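PDB 3NPP: pfam DUF1093 family protein, which is of unknown function; the chain is most of a small, largely beta-stranded Bacillus subtilis protein of the DUF1093 family that probably carries a signal peptide. Local coordinates for residues 14-19 with 30-35; 56-61 with 68-73. All coordinates share one frame; numbering follows the deposited sequence. Where two conformers were deposited one is given.

Contact 1. Residues 14-19 with 30-35; sequences VQIDRD and YTLDGY
Asp33 O is tied to Gln15 N through one water, which donates to the carbonyl at 2.6 Å and accepts the Gln15 N-H. A second water donates to the Asp17 carboxylate at OD1 and accepts from Asp33 N; a third joins two backbones again, Asp19 O and Thr31 N. Water thus supplies the polar links between 14-19 and 30-35, and the direct touches are mostly apolar. Leu32 carries them. Its chi1 of -61° turns the fork of the side chain toward 14-19: CD1 meets Ile16 CD1 at 3.6 Å and also touches Val14 CG2 and Gln15 O, while CD2 lies near Arg18 CG, a touch to be read with caution because this exposed chain is modelled in two positions. Leu32 crosses both Val14 and Ile16 at about a right angle. The other branch of Ile16 goes to Tyr30: CG2 comes obliquely to ring atom CE2 at 3.6 Å, and Arg18 O sits at the ring edge, near its plane. Tyr30 OH bonds to Leu52 N, which fixes the far end of the ring. At Gly34 a side chain would run into Val14 CG1, which rests 3.9 Å from Gly34 CA. Ile16 centres an inverse gamma turn, where strand 9-15 ends. Apolar groups line the inner side of this junction between two sheets, while water carries the polar links, two between backbones and one through the Asp17 carboxylate.

Contact 2. Residues 56-61 with 68-73; sequences AYLKVK and ETWEEV
Strands 57-61 and 68-73 run antiparallel, 149° apart in direction and 4.4 Å between axes at their closest, paired through bonds such as Lys59 N to Glu71 O, 2.8 Å and nearly straight at 175°. Towards the turn, Glu68 and Thr69 both face Lys61, a classic beta bulge: Lys61 O takes a 2.7 Å bond from Glu68 N and a weak, long one from Thr69 N. On one face of the ladder lie Leu58, Val60, Trp70 and Glu72. Leu58 CD2 reaches Trp70 CE3 obliquely at 3.9 Å, and CD1 rests against Glu72 CA. The indole is swung there by a chi1 of 69°, which sets CG between the backbone N and the carbonyl carbon; Leu52 touches both side chains. An alanine in place of Leu58 would probably open a gap beside the Trp70 ring and deprive Glu72 CA of its methyl neighbour. The other face is mixed, with Lys59, Lys61 and Glu71 among Tyr57, Thr69 and Val73. Lys59 and Glu71 lie side by side, pointing the same way, and NZ forms a salt bridge to OE1 at 3.0 Å, weak as a hydrogen bond. NZ also donates to a water that gives a proton to Lys59 O and bonds to Thr69 OG1, so the ammonium has a second polar partner. Beside this pair, Val73 CG1 packs on Lys59 CB at 3.9 Å. Another water links Tyr57 N with Glu72 OE2 and Val73 O. Glu68 OE1 has its salt bridge to Lys63, nearer the turn. Together the strands make an antiparallel beta hairpin, bulged near its turn, within the three-stranded sheet completed by strand 9-15.

The two contacts meet at strand 9-15, which pairs with strand 57-63: Val14 O probably bonds to Leu58 N and Ile16 N to Ala56 O, both at 2.9 Å. Contact 2 is pairing within one sheet, whereas contact 1 joins that sheet to the other one, built on strand 27-35. Both are partly buried, but differently. Contact 1 has Val14, Ile16, Tyr30 and Leu32 inside, with charged residues at the margin; contact 2 buries Leu58 and Val60 on one face, where Glu72 stays exposed, and sets its Lys59-Glu71 salt bridge on the other. Phe46 of strand 41-48 touches Leu32 from contact 1 and Leu58 and Val60 from contact 2, so their buried sides share a core.

Contact 1. Residues 14-19 with 30-35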
ATOM      1  N   VAL A  14      15.262  -7.441  -9.986  1.00 23.07           N
ATOM      2  CA  VAL A  14      16.214  -8.287  -9.271  1.00 24.11           C
ATOM      3  C   VAL A  14      16.619  -9.470 -10.137  1.00 24.77           C
ATOM      4  O   VAL A  14      15.901  -9.828 -11.106  1.00 23.02           O
ATOM      5  CB  VAL A  14      15.601  -8.829  -7.948  1.00 24.62           C
ATOM      6  CG1 VAL A  14      15.290  -7.689  -7.001  1.00 23.37           C
ATOM      7  CG2 VAL A  14      14.379  -9.702  -8.213  1.00 22.60           C
ATOM      8  N   GLN A  15      17.762 -10.069  -9.798  1.00 25.50           N
ATOM      9  CA  GLN A  15      18.113 -11.383 -10.304  1.00 26.92           C
ATOM     10  C   GLN A  15      18.066 -12.367  -9.159  1.00 26.88           C
ATOM     11  O   GLN A  15      18.557 -12.069  -8.073  1.00 27.89           O
ATOM     12  CB  GLN A  15      19.512 -11.386 -10.965  1.00 27.87           C
ATOM     13  CG  GLN A  15      19.812 -12.710 -11.674  1.00 28.01           C
ATOM     14  CD  GLN A  15      21.095 -12.701 -12.470  1.00 30.63           C
ATOM     15  OE1 GLN A  15      22.027 -11.981 -12.162  1.00 28.60           O
ATOM     16  NE2 GLN A  15      21.139 -13.520 -13.506  1.00 31.14           N
ATOM     17  N   ILE A  16      17.555 -13.571  -9.417  1.00 27.98           N
ATOM     18  CA  ILE A  16      17.498 -14.622  -8.402  1.00 29.40           C
ATOM     19  C   ILE A  16      18.919 -15.222  -8.288  1.00 32.54           C
ATOM     20  O   ILE A  16      19.239 -16.257  -8.899  1.00 33.38           O
ATOM     21  CB  ILE A  16      16.395 -15.696  -8.713  1.00 29.65           C
ATOM     22  CG1 ILE A  16      15.031 -15.045  -8.987  1.00 28.82           C
ATOM     23  CG2 ILE A  16      16.226 -16.697  -7.526  1.00 27.87           C
ATOM     24  CD1 ILE A  16      14.548 -14.063  -7.909  1.00 26.07           C
ATOM     25  N   ASP A  17      19.773 -14.491  -7.559  1.00 33.85           N
ATOM     26  CA  ASP A  17      21.181 -14.807  -7.392  1.00 36.34           C
ATOM     27  C   ASP A  17      21.560 -15.208  -5.955  1.00 37.90           C
ATOM     28  O   ASP A  17      22.752 -15.256  -5.629  1.00 39.79           O
ATOM     29  CB  ASP A  17      22.084 -13.655  -7.921  1.00 37.20           C
ATOM     30  CG  ASP A  17      21.916 -12.329  -7.154  1.00 39.68           C
ATOM     31  OD1 ASP A  17      21.002 -12.134  -6.292  1.00 38.23           O
ATOM     32  OD2 ASP A  17      22.701 -11.435  -7.479  1.00 44.70           O
ATOM     33  N   ARG A  18      20.549 -15.498  -5.132  1.00 37.25           N
ATOM     34  CA  ARG A  18      20.718 -15.993  -3.772  0.50 39.04           C
ATOM     35  C   ARG A  18      19.715 -17.136  -3.575  1.00 38.58           C
ATOM     36  O   ARG A  18      18.660 -17.192  -4.258  1.00 36.91           O
ATOM     37  CB  ARG A  18      20.426 -14.884  -2.741  0.50 40.02           C
ATOM     38  CG  ARG A  18      21.171 -13.561  -2.957  0.50 41.83           C
ATOM     39  CD  ARG A  18      22.660 -13.730  -2.821  0.50 44.93           C
ATOM     40  NE  ARG A  18      23.377 -12.944  -3.817  0.50 47.75           N
ATOM     41  CZ  ARG A  18      24.153 -11.906  -3.533  0.50 49.68           C
ATOM     42  NH1 ARG A  18      24.314 -11.517  -2.273  0.50 51.38           N
ATOM     43  NH2 ARG A  18      24.758 -11.260  -4.509  0.50 49.90           N
ATOM     44  N   ASP A  19      20.029 -18.044  -2.657  1.00 36.67           N
ATOM     45  CA  ASP A  19      19.080 -19.056  -2.232  1.00 35.57           C
ATOM     46  C   ASP A  19      17.864 -18.398  -1.606  1.00 32.87           C
ATOM     47  O   ASP A  19      17.972 -17.401  -0.909  1.00 32.04           O
ATOM     48  CB  ASP A  19      19.692 -19.990  -1.185  1.00 37.13           C
ATOM     49  CG  ASP A  19      20.596 -21.040  -1.786  1.00 41.12           C
ATOM     50  OD1 ASP A  19      20.771 -21.080  -3.025  1.00 43.03           O
ATOM     51  OD2 ASP A  19      21.138 -21.838  -0.997  1.00 47.19           O
ATOM     52  N   TYR A  30      12.536 -14.602  -0.764  1.00 22.47           N
ATOM     53  CA  TYR A  30      13.813 -14.090  -1.291  1.00 23.69           C
ATOM     54  C   TYR A  30      14.012 -12.707  -0.728  1.00 23.66           C
ATOM     55  O   TYR A  30      13.051 -11.959  -0.646  1.00 23.33           O
ATOM     56  CB  TYR A  30      13.789 -14.007  -2.823  1.00 24.08           C
ATOM     57  CG  TYR A  30      13.632 -15.352  -3.469  1.00 24.90           C
ATOM     58  CD1 TYR A  30      12.370 -15.881  -3.714  1.00 24.41           C
ATOM     59  CD2 TYR A  30      14.746 -16.119  -3.810  1.00 25.41           C
ATOM     60  CE1 TYR A  30      12.228 -17.158  -4.317  1.00 26.33           C
ATOM     61  CE2 TYR A  30      14.603 -17.373  -4.385  1.00 26.89           C
ATOM     62  CZ  TYR A  30      13.337 -17.883  -4.631  1.00 25.54           C
ATOM     63  OH  TYR A  30      13.197 -19.152  -5.170  1.00 28.73           O
ATOM     64  N   THR A  31      15.226 -12.396  -0.285  1.00 24.39           N
ATOM     65  CA  THR A  31      15.620 -11.024   0.062  1.00 24.93           C
ATOM     66  C   THR A  31      16.824 -10.684  -0.792  1.00 26.23           C
ATOM     67  O   THR A  31      17.898 -11.239  -0.585  1.00 26.31           O
ATOM     68  CB  THR A  31      15.954 -10.876   1.542  1.00 26.29           C
ATOM     69  OG1 THR A  31      14.772 -11.081   2.319  1.00 26.57           O
ATOM     70  CG2 THR A  31      16.505  -9.457   1.839  1.00 26.60           C
ATOM     71  N   LEU A  32      16.633  -9.793  -1.762  1.00 26.85           N
ATOM     72  CA  LEU A  32      17.603  -9.551  -2.801  1.00 28.33           C
ATOM     73  C   LEU A  32      17.831  -8.057  -2.956  1.00 29.89           C
ATOM     74  O   LEU A  32      16.929  -7.266  -2.684  1.00 28.30           O
ATOM     75  CB  LEU A  32      17.083 -10.133  -4.123  1.00 28.08           C
ATOM     76  CG  LEU A  32      16.832 -11.651  -4.173  1.00 27.43           C
ATOM     77  CD1 LEU A  32      16.096 -12.031  -5.423  1.00 25.73           C
ATOM     78  CD2 LEU A  32      18.148 -12.407  -4.068  1.00 26.39           C
ATOM     79  N   ASP A  33      19.041  -7.681  -3.410  1.00 31.68           N
ATOM     80  CA  ASP A  33      19.313  -6.314  -3.821  1.00 33.25           C
ATOM     81  C   ASP A  33      18.838  -6.131  -5.224  1.00 32.45           C
ATOM     82  O   ASP A  33      19.003  -7.016  -6.049  1.00 34.55           O
ATOM     83  CB  ASP A  33      20.807  -5.976  -3.739  1.00 35.96           C
ATOM     84  CG  ASP A  33      21.307  -5.893  -2.311  1.00 39.45           C
ATOM     85  OD1 ASP A  33      20.506  -5.649  -1.366  1.00 42.88           O
ATOM     86  OD2 ASP A  33      22.516  -6.062  -2.144  1.00 48.71           O
ATOM     87  N   GLY A  34      18.284  -4.965  -5.512  1.00 31.52           N
ATOM     88  CA  GLY A  34      17.712  -4.688  -6.829  1.00 31.04           C
ATOM     89  C   GLY A  34      17.754  -3.225  -7.161  1.00 30.16           C
ATOM     90  O   GLY A  34      18.394  -2.452  -6.458  1.00 30.59           O
ATOM     91  N   TYR A  35      17.115  -2.857  -8.263  1.00 28.23           N
ATOM     92  CA  TYR A  35      17.103  -1.481  -8.719  1.00 28.74           C
ATOM     93  C   TYR A  35      15.701  -1.118  -9.123  1.00 27.98           C
ATOM     94  O   TYR A  35      15.015  -1.932  -9.758  1.00 27.27           O
ATOM     95  CB  TYR A  35      18.125  -1.288  -9.865  1.00 30.33           C
ATOM     96  CG  TYR A  35      19.559  -1.532  -9.374  1.00 32.92           C
ATOM     97  CD1 TYR A  35      20.093  -2.824  -9.334  1.00 35.59           C
ATOM     98  CD2 TYR A  35      20.325  -0.490  -8.823  1.00 36.63           C
ATOM     99  CE1 TYR A  35      21.369  -3.075  -8.803  1.00 38.35           C
ATOM    100  CE2 TYR A  35      21.635  -0.729  -8.309  1.00 38.09           C
ATOM    101  CZ  TYR A  35      22.127  -2.029  -8.300  1.00 40.78           C
ATOM    102  OH  TYR A  35      23.369  -2.307  -7.800  1.00 47.09           O
TER
HETATM  103  O   HOH W   1      19.484  -8.982  -7.693  1.00 27.94           O
HETATM  104  O   HOH W   2      20.911  -9.805  -4.194  1.00 32.81           O
HETATM  105  O   HOH W   3      16.999 -14.907  -0.049  1.00 36.42           O

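Contact 2. Residues 56-61 with 68-73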
ATOM      1  N   ALA A  56      17.055 -16.284 -12.967  1.00 29.25           N
ATOM      2  CA  ALA A  56      15.912 -15.583 -13.552  1.00 28.23           C
ATOM      3  C   ALA A  56      15.903 -14.106 -13.112  1.00 27.38           C
ATOM      4  O   ALA A  56      16.431 -13.758 -12.038  1.00 26.07           O
ATOM      5  CB  ALA A  56      14.596 -16.271 -13.135  1.00 26.39           C
ATOM      6  N   TYR A  57      15.363 -13.235 -13.976  1.00 26.73           N
ATOM      7  CA  TYR A  57      15.157 -11.833 -13.626  1.00 25.30           C
ATOM      8  C   TYR A  57      13.683 -11.592 -13.273  1.00 23.89           C
ATOM      9  O   TYR A  57      12.759 -12.093 -13.972  1.00 22.24           O
ATOM     10  CB  TYR A  57      15.614 -10.922 -14.752  1.00 25.83           C
ATOM     11  CG  TYR A  57      17.092 -11.027 -15.062  1.00 26.14           C
ATOM     12  CD1 TYR A  57      18.034 -10.314 -14.326  1.00 27.93           C
ATOM     13  CD2 TYR A  57      17.544 -11.839 -16.075  1.00 29.33           C
ATOM     14  CE1 TYR A  57      19.385 -10.408 -14.597  1.00 28.58           C
ATOM     15  CE2 TYR A  57      18.919 -11.946 -16.373  1.00 29.79           C
ATOM     16  CZ  TYR A  57      19.828 -11.234 -15.629  1.00 32.11           C
ATOM     17  OH  TYR A  57      21.180 -11.345 -15.908  1.00 36.43           O
ATOM     18  N   LEU A  58      13.463 -10.836 -12.204  1.00 23.26           N
ATOM     19  CA  LEU A  58      12.123 -10.602 -11.671  1.00 23.50           C
ATOM     20  C   LEU A  58      11.877  -9.106 -11.548  1.00 23.12           C
ATOM     21  O   LEU A  58      12.814  -8.346 -11.280  1.00 22.65           O
ATOM     22  CB  LEU A  58      11.963 -11.265 -10.291  1.00 24.21           C
ATOM     23  CG  LEU A  58      10.981 -12.440 -10.186  1.00 25.71           C
ATOM     24  CD1 LEU A  58      11.491 -13.669 -11.017  1.00 22.12           C
ATOM     25  CD2 LEU A  58      10.758 -12.824  -8.713  1.00 23.67           C
ATOM     26  N   LYS A  59      10.627  -8.707 -11.780  1.00 21.93           N
ATOM     27  CA  LYS A  59      10.118  -7.387 -11.454  1.00 22.61           C
ATOM     28  C   LYS A  59       9.148  -7.544 -10.236  1.00 21.79           C
ATOM     29  O   LYS A  59       8.159  -8.265 -10.322  1.00 20.48           O
ATOM     30  CB  LYS A  59       9.377  -6.816 -12.676  1.00 23.36           C
ATOM     31  CG  LYS A  59       8.738  -5.422 -12.468  1.00 26.38           C
ATOM     32  CD  LYS A  59       7.964  -4.936 -13.730  1.00 29.60           C
ATOM     33  CE  LYS A  59       6.645  -5.764 -13.994  1.00 34.33           C
ATOM     34  NZ  LYS A  59       5.431  -6.037 -12.905  1.00 27.40           N
ATOM     35  N   VAL A  60       9.431  -6.835  -9.141  1.00 21.78           N
ATOM     36  CA  VAL A  60       8.584  -6.848  -7.943  1.00 21.84           C
ATOM     37  C   VAL A  60       7.922  -5.477  -7.815  1.00 22.07           C
ATOM     38  O   VAL A  60       8.612  -4.471  -7.638  1.00 22.90           O
ATOM     39  CB  VAL A  60       9.410  -7.171  -6.684  1.00 21.79           C
ATOM     40  CG1 VAL A  60       8.550  -7.321  -5.489  1.00 22.96           C
ATOM     41  CG2 VAL A  60      10.213  -8.466  -6.892  1.00 23.42           C
ATOM     42  N   LYS A  61       6.586  -5.445  -7.878  1.00 21.72           N
ATOM     43  CA  LYS A  61       5.830  -4.196  -7.889  1.00 20.99           C
ATOM     44  C   LYS A  61       5.441  -3.856  -6.462  1.00 21.43           C
ATOM     45  O   LYS A  61       4.962  -4.736  -5.712  1.00 21.06           O
ATOM     46  CB  LYS A  61       4.603  -4.342  -8.754  1.00 20.79           C
ATOM     47  CG  LYS A  61       3.753  -3.085  -8.877  1.00 22.26           C
ATOM     48  CD  LYS A  61       2.589  -3.265  -9.802  1.00 24.80           C
ATOM     49  CE  LYS A  61       1.471  -4.111  -9.211  1.00 25.02           C
ATOM     50  NZ  LYS A  61       0.429  -4.432 -10.234  1.00 21.09           N
ATOM     51  N   GLU A  68       3.593  -5.962  -3.678  1.00 23.10           N
ATOM     52  CA  GLU A  68       2.306  -6.547  -4.058  1.00 23.60           C
ATOM     53  C   GLU A  68       2.385  -7.772  -4.922  1.00 22.07           C
ATOM     54  O   GLU A  68       1.633  -8.714  -4.697  1.00 21.06           O
ATOM     55  CB  GLU A  68       1.482  -5.507  -4.767  1.00 24.49           C
ATOM     56  CG  GLU A  68       1.184  -4.331  -3.883  1.00 29.72           C
ATOM     57  CD  GLU A  68      -0.074  -3.599  -4.274  1.00 35.14           C
ATOM     58  OE1 GLU A  68      -0.225  -3.300  -5.477  1.00 37.08           O
ATOM     59  OE2 GLU A  68      -0.861  -3.258  -3.371  1.00 38.14           O
ATOM     60  N   THR A  69       3.295  -7.778  -5.905  1.00 21.34           N
ATOM     61  CA  THR A  69       3.341  -8.830  -6.924  1.00 21.50           C
ATOM     62  C   THR A  69       4.774  -9.071  -7.409  1.00 20.95           C
ATOM     63  O   THR A  69       5.632  -8.188  -7.298  1.00 21.00           O
ATOM     64  CB  THR A  69       2.485  -8.509  -8.188  1.00 20.21           C
ATOM     65  OG1 THR A  69       3.093  -7.467  -8.908  1.00 22.60           O
ATOM     66  CG2 THR A  69       1.042  -8.161  -7.865  1.00 21.27           C
ATOM     67  N   TRP A  70       5.013 -10.276  -7.918  1.00 20.51           N
ATOM     68  CA  TRP A  70       6.256 -10.619  -8.641  1.00 20.69           C
ATOM     69  C   TRP A  70       5.908 -11.043 -10.059  1.00 20.81           C
ATOM     70  O   TRP A  70       4.837 -11.582 -10.285  1.00 20.33           O
ATOM     71  CB  TRP A  70       7.014 -11.727  -7.926  1.00 21.04           C
ATOM     72  CG  TRP A  70       6.395 -13.055  -7.946  1.00 21.15           C
ATOM     73  CD1 TRP A  70       5.538 -13.577  -7.010  1.00 20.48           C
ATOM     74  CD2 TRP A  70       6.625 -14.093  -8.908  1.00 20.46           C
ATOM     75  NE1 TRP A  70       5.204 -14.872  -7.351  1.00 21.70           N
ATOM     76  CE2 TRP A  70       5.839 -15.207  -8.520  1.00 19.13           C
ATOM     77  CE3 TRP A  70       7.395 -14.176 -10.085  1.00 20.27           C
ATOM     78  CZ2 TRP A  70       5.810 -16.407  -9.260  1.00 20.60           C
ATOM     79  CZ3 TRP A  70       7.378 -15.385 -10.827  1.00 21.48           C
ATOM     80  CH2 TRP A  70       6.613 -16.475 -10.409  1.00 22.51           C
ATOM     81  N   GLU A  71       6.839 -10.821 -10.997  1.00 21.12           N
ATOM     82  CA  GLU A  71       6.647 -11.195 -12.387  1.00 22.13           C
ATOM     83  C   GLU A  71       8.013 -11.460 -12.983  1.00 22.67           C
ATOM     84  O   GLU A  71       8.898 -10.640 -12.842  1.00 22.47           O
ATOM     85  CB  GLU A  71       5.951 -10.071 -13.161  1.00 21.96           C
ATOM     86  CG  GLU A  71       5.804 -10.335 -14.658  1.00 24.16           C
ATOM     87  CD  GLU A  71       4.990  -9.304 -15.385  1.00 25.67           C
ATOM     88  OE1 GLU A  71       4.975  -8.142 -14.955  1.00 25.71           O
ATOM     89  OE2 GLU A  71       4.361  -9.663 -16.406  1.00 24.90           O
ATOM     90  N   GLU A  72       8.184 -12.588 -13.669  1.00 23.21           N
ATOM     91  CA  GLU A  72       9.463 -12.831 -14.349  1.00 23.21           C
ATOM     92  C   GLU A  72       9.529 -11.919 -15.578  1.00 23.38           C
ATOM     93  O   GLU A  72       8.535 -11.794 -16.305  1.00 23.86           O
ATOM     94  CB  GLU A  72       9.650 -14.289 -14.771  1.00 23.94           C
ATOM     95  CG  GLU A  72      11.089 -14.561 -15.441  1.00 26.26           C
ATOM     96  CD  GLU A  72      11.306 -15.964 -15.917  1.00 29.52           C
ATOM     97  OE1 GLU A  72      10.350 -16.748 -15.955  1.00 32.92           O
ATOM     98  OE2 GLU A  72      12.464 -16.286 -16.262  1.00 34.49           O
ATOM     99  N   VAL A  73      10.704 -11.316 -15.798  1.00 23.48           N
ATOM    100  CA  VAL A  73      11.025 -10.537 -17.024  1.00 23.32           C
ATOM    101  C   VAL A  73      12.342 -11.032 -17.634  1.00 24.58           C
ATOM    102  O   VAL A  73      13.066 -11.807 -17.008  1.00 26.47           O
ATOM    103  CB  VAL A  73      11.111  -9.012 -16.724  1.00 22.94           C
ATOM    104  CG1 VAL A  73       9.756  -8.476 -16.192  1.00 20.71           C
ATOM    105  CG2 VAL A  73      12.243  -8.705 -15.722  1.00 21.20           C
TER
HETATM  106  O   HOH W   4      14.066 -14.224 -16.472  1.00 21.29           O
HETATM  107  O   HOH W   5       5.384  -7.611 -10.508  1.00 20.46           O
HETATM  108  O   HOH W   6      -1.166  -5.228  -7.537  1.00 34.75           O